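Local coordinates for gala protein type 1, 3 or 4 (Legionella pneumophila subsp. pneumophila, PDB 4XA9), which probably binds small GTPases through a leucine-rich repeat solenoid and may stimulate their GTP hydrolysis, at residues V174-A179 / A197-S202. Residues are numbered along the deposited sequence; the frame is centred on the assembly and turned at random.
Sequences VSDIGA and AITDKS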
ATOM      1  N   VAL A 174      14.266   1.394  -8.881  1.00 22.14           N
ATOM      2  CA  VAL A 174      14.695   0.947 -10.199  1.00 22.98           C
ATOM      3  C   VAL A 174      14.881   2.130 -11.148  1.00 26.96           C
ATOM      4  O   VAL A 174      13.993   2.978 -11.275  1.00 26.87           O
ATOM      5  CB  VAL A 174      13.675  -0.035 -10.814  1.00 22.65           C
ATOM      6  CG1 VAL A 174      14.070  -0.400 -12.233  1.00 25.55           C
ATOM      7  CG2 VAL A 174      13.550  -1.279  -9.956  1.00 20.06           C
ATOM      8  N   SER A 175      16.031   2.196 -11.814  1.00 26.86           N
ATOM      9  CA  SER A 175      16.242   3.215 -12.841  1.00 26.23           C
ATOM     10  C   SER A 175      16.170   2.589 -14.230  1.00 23.63           C
ATOM     11  O   SER A 175      15.793   1.431 -14.369  1.00 22.02           O
ATOM     12  CB  SER A 175      17.589   3.915 -12.654  1.00 29.01           C
ATOM     13  OG  SER A 175      18.655   3.040 -12.985  1.00 33.40           O
ATOM     14  N   ASP A 176      16.556   3.358 -15.249  1.00 22.60           N
ATOM     15  CA  ASP A 176      16.530   2.890 -16.632  1.00 21.40           C
ATOM     16  C   ASP A 176      17.395   1.658 -16.839  1.00 21.84           C
ATOM     17  O   ASP A 176      17.059   0.792 -17.640  1.00 23.68           O
ATOM     18  CB  ASP A 176      16.983   3.998 -17.587  1.00 23.22           C
ATOM     19  CG  ASP A 176      15.948   5.097 -17.741  1.00 29.10           C
ATOM     20  OD1 ASP A 176      14.749   4.769 -17.842  1.00 28.75           O
ATOM     21  OD2 ASP A 176      16.333   6.287 -17.770  1.00 29.63           O
ATOM     22  N   ILE A 177      18.506   1.588 -16.112  1.00 25.89           N
ATOM     23  CA  ILE A 177      19.422   0.455 -16.190  1.00 29.73           C
ATOM     24  C   ILE A 177      18.719  -0.869 -15.904  1.00 30.61           C
ATOM     25  O   ILE A 177      18.877  -1.850 -16.637  1.00 27.60           O
ATOM     26  CB  ILE A 177      20.586   0.608 -15.195  1.00 32.52           C
ATOM     27  CG1 ILE A 177      21.296   1.948 -15.403  1.00 34.00           C
ATOM     28  CG2 ILE A 177      21.554  -0.561 -15.315  1.00 36.05           C
ATOM     29  CD1 ILE A 177      21.858   2.125 -16.786  1.00 36.42           C
ATOM     30  N   GLY A 178      17.949  -0.893 -14.823  1.00 28.52           N
ATOM     31  CA  GLY A 178      17.223  -2.092 -14.449  1.00 25.97           C
ATOM     32  C   GLY A 178      16.050  -2.342 -15.370  1.00 24.07           C
ATOM     33  O   GLY A 178      15.797  -3.473 -15.778  1.00 23.84           O
ATOM     34  N   ALA A 179      15.333  -1.275 -15.705  1.00 28.51           N
ATOM     35  CA  ALA A 179      14.129  -1.393 -16.521  1.00 26.55           C
ATOM     36  C   ALA A 179      14.457  -1.918 -17.914  1.00 24.88           C
ATOM     37  O   ALA A 179      13.718  -2.734 -18.465  1.00 28.50           O
ATOM     38  CB  ALA A 179      13.415  -0.053 -16.610  1.00 24.41           C
ATOM     39  N   ALA A 197      12.431   5.333 -10.951  1.00 25.46           N
ATOM     40  CA  ALA A 197      13.097   6.455 -11.617  1.00 25.85           C
ATOM     41  C   ALA A 197      13.291   6.173 -13.096  1.00 25.71           C
ATOM     42  O   ALA A 197      14.350   6.446 -13.653  1.00 27.93           O
ATOM     43  CB  ALA A 197      14.439   6.751 -10.964  1.00 26.50           C
ATOM     44  N   ILE A 198      12.268   5.620 -13.730  1.00 20.59           N
ATOM     45  CA  ILE A 198      12.373   5.208 -15.123  1.00 18.62           C
ATOM     46  C   ILE A 198      12.042   6.367 -16.062  1.00 23.30           C
ATOM     47  O   ILE A 198      11.098   7.119 -15.822  1.00 24.56           O
ATOM     48  CB  ILE A 198      11.458   3.999 -15.383  1.00 20.37           C
ATOM     49  CG1 ILE A 198      11.875   2.845 -14.463  1.00 22.05           C
ATOM     50  CG2 ILE A 198      11.494   3.573 -16.836  1.00 22.41           C
ATOM     51  CD1 ILE A 198      11.016   1.629 -14.587  1.00 24.24           C
ATOM     52  N   THR A 199      12.829   6.523 -17.125  1.00 25.21           N
ATOM     53  CA  THR A 199      12.621   7.646 -18.043  1.00 25.69           C
ATOM     54  C   THR A 199      12.287   7.173 -19.450  1.00 25.05           C
ATOM     55  O   THR A 199      12.066   5.982 -19.678  1.00 23.79           O
ATOM     56  CB  THR A 199      13.859   8.566 -18.127  1.00 25.66           C
ATOM     57  OG1 THR A 199      14.907   7.902 -18.850  1.00 23.53           O
ATOM     58  CG2 THR A 199      14.350   8.934 -16.734  1.00 27.64           C
ATOM     59  N   ASP A 200      12.258   8.117 -20.389  1.00 26.57           N
ATOM     60  CA  ASP A 200      12.032   7.810 -21.799  1.00 24.47           C
ATOM     61  C   ASP A 200      13.090   6.871 -22.371  1.00 22.05           C
ATOM     62  O   ASP A 200      12.848   6.197 -23.365  1.00 22.92           O
ATOM     63  CB  ASP A 200      12.000   9.097 -22.637  1.00 25.50           C
ATOM     64  CG  ASP A 200      10.751   9.916 -22.402  1.00 26.82           C
ATOM     65  OD1 ASP A 200       9.762   9.369 -21.865  1.00 26.04           O
ATOM     66  OD2 ASP A 200      10.752  11.108 -22.766  1.00 28.70           O
ATOM     67  N   LYS A 201      14.264   6.843 -21.749  1.00 24.50           N
ATOM     68  CA  LYS A 201      15.353   5.974 -22.189  1.00 29.51           C
ATOM     69  C   LYS A 201      14.978   4.486 -22.222  1.00 29.22           C
ATOM     70  O   LYS A 201      15.515   3.727 -23.027  1.00 28.45           O
ATOM     71  CB  LYS A 201      16.575   6.158 -21.286  1.00 36.59           C
ATOM     72  CG  LYS A 201      17.783   6.758 -21.980  1.00 44.15           C
ATOM     73  CD  LYS A 201      19.080   6.219 -21.389  1.00 49.86           C
ATOM     74  CE  LYS A 201      19.184   4.711 -21.581  1.00 53.55           C
ATOM     75  NZ  LYS A 201      20.450   4.143 -21.035  1.00 57.24           N
ATOM     76  N   SER A 202      14.073   4.064 -21.346  1.00 24.81           N
ATOM     77  CA  SER A 202      13.697   2.652 -21.307  1.00 22.07           C
ATOM     78  C   SER A 202      12.666   2.278 -22.357  1.00 21.18           C
ATOM     79  O   SER A 202      12.496   1.097 -22.669  1.00 19.66           O
ATOM     80  CB  SER A 202      13.146   2.273 -19.932  1.00 22.01           C
ATOM     81  OG  SER A 202      14.116   2.446 -18.918  1.00 30.12           O
TER
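Asp176, in the first turn of helix 176-184, reaches across to Thr199 and Ser202 and ties together two successive turns of a leucine-rich repeat solenoid, where each strand leads through a loop into a helix on the convex side. Its OD1 accepts two bonds. Thr199 N comes in on the syn side at 2.7 Å from OD1, nearly straight (171°), whereas Ser202 OG donates from the anti side, 2.6 Å from OD1. The other oxygen, OD2, lies 2.4 Å from Thr199 OG1, too short for the length of that bond to be trusted. A carboxylate suits this place because one of its oxygens can serve donors on both its syn and anti sides, and the two bonds to OD1 would limit turning of the group. With CG beside its own backbone N (chi1 -72°), Asp176 extends its acid toward the loop before helix 203-207.

Beside these bonds the contact turns apolar: CB of Ala179 packs 3.6 Å from CD1 of Ile198, and a small residue here lets the branched chain lie close to the helix. At the loop end, Ala197 N donates to Val174 O over 2.8 Å, a backbone bond joining the loops ahead of helices 176-184 and 203-207.

The pattern recurs along the solenoid. Ser175 OG and Gly178 N bond the carboxylate of Asp152 in helix 151-159, and Asp200 OD2 bonds Thr223 OG1. OD1 of Asn196 accepts from Val174 N, and OD1 of Asn220 from Ile198 N. Thr199 itself is positioned by an ST turn: OG1, lying between its backbone N and carbonyl carbon (chi1 72°), also accepts from Lys201 N at 3.2 Å.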